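Local coordinates for capsular polysaccharide export system protein KpsC (Thermosulfurimonas dismutans, PDB 6MGD) that probably transfers a Kdo sugar in beta-2,7 linkage while building the glycolipid anchor of bacterial capsules, at residues 30-38 / 57-65. Residues are numbered along the deposited sequence; the frame is centred on the assembly and turned at random.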
loop_
_atom_site.group_PDB
_atom_site.type_symbol
_atom_site.label_atom_id
_atom_site.label_comp_id
_atom_site.label_asym_id
_atom_site.label_seq_id
_atom_site.Cartn_x
_atom_site.Cartn_y
_atom_site.Cartn_z
ATOM N N SER A 30 18.214 -20.027 -0.067
ATOM C CA SER A 30 19.114 -19.529 0.964
ATOM C C SER A 30 20.028 -18.470 0.368
ATOM O O SER A 30 20.184 -18.371 -0.851
ATOM C CB SER A 30 19.941 -20.660 1.585
ATOM O OG SER A 30 20.730 -21.306 0.604
ATOM N N ARG A 31 20.633 -17.678 1.257
ATOM C CA ARG A 31 21.565 -16.646 0.812
ATOM C C ARG A 31 22.794 -17.248 0.142
ATOM O O ARG A 31 23.357 -16.641 -0.775
ATOM C CB ARG A 31 21.978 -15.762 1.989
ATOM C CG ARG A 31 22.010 -16.476 3.332
ATOM C CD ARG A 31 23.382 -16.407 3.991
ATOM N NE ARG A 31 24.132 -15.211 3.618
ATOM C CZ ARG A 31 25.253 -15.227 2.902
ATOM N NH1 ARG A 31 25.871 -14.092 2.605
ATOM N NH2 ARG A 31 25.761 -16.381 2.489
ATOM N N GLN A 32 23.222 -18.433 0.581
ATOM C CA GLN A 32 24.368 -19.078 -0.056
ATOM C C GLN A 32 24.055 -19.459 -1.497
ATOM O O GLN A 32 24.910 -19.324 -2.378
ATOM C CB GLN A 32 24.805 -20.307 0.745
ATOM C CG GLN A 32 23.761 -20.841 1.714
ATOM C CD GLN A 32 23.774 -20.113 3.045
ATOM O OE1 GLN A 32 22.730 -19.695 3.547
ATOM N NE2 GLN A 32 24.962 -19.959 3.624
ATOM N N GLU A 33 22.832 -19.929 -1.758
ATOM C CA GLU A 33 22.451 -20.263 -3.126
ATOM C C GLU A 33 22.425 -19.029 -4.014
ATOM O O GLU A 33 22.752 -19.114 -5.204
ATOM C CB GLU A 33 21.092 -20.960 -3.137
ATOM C CG GLU A 33 21.088 -22.295 -2.417
ATOM C CD GLU A 33 19.744 -22.991 -2.477
ATOM O OE1 GLU A 33 18.936 -22.666 -3.374
ATOM O OE2 GLU A 33 19.496 -23.865 -1.619
ATOM N N VAL A 34 22.050 -17.876 -3.458
ATOM C CA VAL A 34 22.085 -16.636 -4.225
ATOM C C VAL A 34 23.522 -16.254 -4.562
ATOM O O VAL A 34 23.824 -15.861 -5.695
ATOM C CB VAL A 34 21.360 -15.516 -3.454
ATOM C CG1 VAL A 34 21.373 -14.221 -4.251
ATOM C CG2 VAL A 34 19.933 -15.932 -3.133
ATOM N N GLU A 35 24.433 -16.375 -3.592
ATOM C CA GLU A 35 25.827 -16.016 -3.844
ATOM C C GLU A 35 26.484 -16.985 -4.821
ATOM O O GLU A 35 27.259 -16.567 -5.689
ATOM C CB GLU A 35 26.610 -15.968 -2.530
ATOM C CG GLU A 35 26.011 -15.072 -1.445
ATOM C CD GLU A 35 26.308 -13.591 -1.638
ATOM O OE1 GLU A 35 26.239 -13.095 -2.783
ATOM O OE2 GLU A 35 26.609 -12.916 -0.632
ATOM N N ASP A 36 26.191 -18.283 -4.696
ATOM C CA ASP A 36 26.785 -19.264 -5.599
ATOM C C ASP A 36 26.343 -19.029 -7.037
ATOM O O ASP A 36 27.161 -19.076 -7.963
ATOM C CB ASP A 36 26.416 -20.681 -5.159
ATOM C CG ASP A 36 26.922 -21.015 -3.773
ATOM O OD1 ASP A 36 27.988 -20.494 -3.381
ATOM O OD2 ASP A 36 26.247 -21.799 -3.072
ATOM N N LEU A 37 25.049 -18.772 -7.244
ATOM C CA LEU A 37 24.537 -18.588 -8.596
ATOM C C LEU A 37 25.034 -17.289 -9.220
ATOM O O LEU A 37 25.217 -17.223 -10.441
ATOM C CB LEU A 37 23.008 -18.620 -8.581
ATOM C CG LEU A 37 22.296 -18.478 -9.927
ATOM C CD1 LEU A 37 22.639 -19.646 -10.843
ATOM C CD2 LEU A 37 20.791 -18.364 -9.723
ATOM N N CYS A 38 25.267 -16.258 -8.405
ATOM C CA CYS A 38 25.636 -14.949 -8.942
ATOM C C CYS A 38 26.998 -14.993 -9.625
ATOM O O CYS A 38 27.130 -14.629 -10.799
ATOM C CB CYS A 38 25.620 -13.902 -7.828
ATOM S SG CYS A 38 25.876 -12.215 -8.416
ATOM N N ARG A 57 18.247 -9.534 7.681
ATOM C CA ARG A 57 19.461 -8.716 7.696
ATOM C C ARG A 57 20.484 -9.214 6.679
ATOM O O ARG A 57 21.695 -9.074 6.876
ATOM C CB ARG A 57 20.076 -8.658 9.099
ATOM C CG ARG A 57 19.202 -7.949 10.122
ATOM C CD ARG A 57 19.622 -8.284 11.544
ATOM N NE ARG A 57 19.680 -9.726 11.765
ATOM C CZ ARG A 57 18.616 -10.497 11.972
ATOM N NH1 ARG A 57 17.399 -9.968 11.981
ATOM N NH2 ARG A 57 18.769 -11.801 12.163
ATOM N N VAL A 58 20.001 -9.798 5.588
ATOM C CA VAL A 58 20.860 -10.334 4.541
ATOM C C VAL A 58 21.020 -9.282 3.454
ATOM O O VAL A 58 20.042 -8.658 3.027
ATOM C CB VAL A 58 20.282 -11.639 3.970
ATOM C CG1 VAL A 58 21.101 -12.109 2.775
ATOM C CG2 VAL A 58 20.242 -12.713 5.046
ATOM N N ASN A 59 22.259 -9.075 3.015
ATOM C CA ASN A 59 22.575 -8.155 1.935
ATOM C C ASN A 59 23.475 -8.859 0.929
ATOM O O ASN A 59 24.402 -9.583 1.311
ATOM C CB ASN A 59 23.261 -6.884 2.460
ATOM C CG ASN A 59 22.419 -6.143 3.484
ATOM O OD1 ASN A 59 21.189 -6.157 3.424
ATOM N ND2 ASN A 59 23.081 -5.488 4.431
ATOM N N PHE A 60 23.189 -8.649 -0.353
ATOM C CA PHE A 60 23.959 -9.214 -1.450
ATOM C C PHE A 60 24.755 -8.121 -2.149
ATOM O O PHE A 60 24.468 -6.929 -2.015
ATOM C CB PHE A 60 23.047 -9.920 -2.458
ATOM C CG PHE A 60 22.166 -10.967 -1.846
ATOM C CD1 PHE A 60 20.786 -10.845 -1.892
ATOM C CD2 PHE A 60 22.718 -12.071 -1.217
ATOM C CE1 PHE A 60 19.974 -11.806 -1.328
ATOM C CE2 PHE A 60 21.909 -13.035 -0.649
ATOM C CZ PHE A 60 20.533 -12.903 -0.704
ATOM N N ASN A 61 25.764 -8.545 -2.909
ATOM C CA ASN A 61 26.567 -7.600 -3.669
ATOM C C ASN A 61 25.736 -6.976 -4.791
ATOM O O ASN A 61 24.621 -7.410 -5.094
ATOM C CB ASN A 61 27.809 -8.287 -4.236
ATOM C CG ASN A 61 27.467 -9.491 -5.085
ATOM O OD1 ASN A 61 27.100 -9.355 -6.251
ATOM N ND2 ASN A 61 27.580 -10.678 -4.503
ATOM N N LYS A 62 26.301 -5.943 -5.423
ATOM C CA LYS A 62 25.555 -5.163 -6.405
ATOM C C LYS A 62 25.209 -5.951 -7.663
ATOM O O LYS A 62 24.353 -5.504 -8.435
ATOM C CB LYS A 62 26.335 -3.900 -6.782
ATOM C CG LYS A 62 25.447 -2.760 -7.268
ATOM C CD LYS A 62 26.172 -1.423 -7.268
ATOM C CE LYS A 62 26.744 -1.093 -8.636
ATOM N NZ LYS A 62 27.241 0.309 -8.690
ATOM N N SER A 63 25.836 -7.107 -7.891
ATOM C CA SER A 63 25.500 -7.923 -9.050
ATOM C C SER A 63 24.217 -8.723 -8.862
ATOM O O SER A 63 23.711 -9.289 -9.837
ATOM C CB SER A 63 26.655 -8.870 -9.385
ATOM O OG SER A 63 27.796 -8.152 -9.826
ATOM N N VAL A 64 23.679 -8.786 -7.646
ATOM C CA VAL A 64 22.396 -9.431 -7.391
ATOM C C VAL A 64 21.331 -8.343 -7.466
ATOM O O VAL A 64 21.116 -7.597 -6.508
ATOM C CB VAL A 64 22.377 -10.155 -6.044
ATOM C CG1 VAL A 64 21.024 -10.810 -5.813
ATOM C CG2 VAL A 64 23.487 -11.188 -5.978
ATOM N N GLU A 65 20.666 -8.242 -8.615
ATOM C CA GLU A 65 19.606 -7.260 -8.801
ATOM C C GLU A 65 18.351 -7.740 -8.085
ATOM O O GLU A 65 17.794 -8.789 -8.429
ATOM C CB GLU A 65 19.336 -7.037 -10.286
ATOM C CG GLU A 65 18.343 -5.922 -10.575
ATOM C CD GLU A 65 18.156 -5.678 -12.061
ATOM O OE1 GLU A 65 18.659 -6.491 -12.866
ATOM O OE2 GLU A 65 17.507 -4.673 -12.423
#
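The ring of F60 rises from the 57-65 connection into a hollow on the side of helix 31-41 that faces it, walled by R31, V34 and E35. V34 CG1 sits over the centre of one face of the F60 ring, 3.8 Å from the centroid and only 8° off the normal, a CH-pi contact; this methyl is placed anti to the backbone N, and it also meets V64 CG1 at 3.8 Å. R31 CB and E35 CD lie against the ring edge, near its plane: R31 CB is 3.8 Å from F60 CE2, and E35 CD comes to 3.9 Å from F60 CD2, its carboxylate turned 77° from the ring plane. E35 can lie here because its chain folds at chi2 (-80°), and a salt bridge between R31 NH1 and E35 OE2 links the two side chains at the ring's edge. Further along, C38 SG drops between S63 CB and V64 CG2, 3.6 Å from each of these carbons. N61, whose OD1 takes the S63 amide in an Asx turn, forms the shoulder of this second hollow. Cut back to an alanine, F60 would probably leave the V34 methyl without an aromatic face and open a gap beside R31 and E35. No hydrogen bond crosses the interface. V34 also touches I44 and L46 of strand 44-49, placing the contact where a helix packs on the mixed sheet of an alpha/beta domain, consistent with the Rossmann-like architecture of GT-B glycosyltransferases.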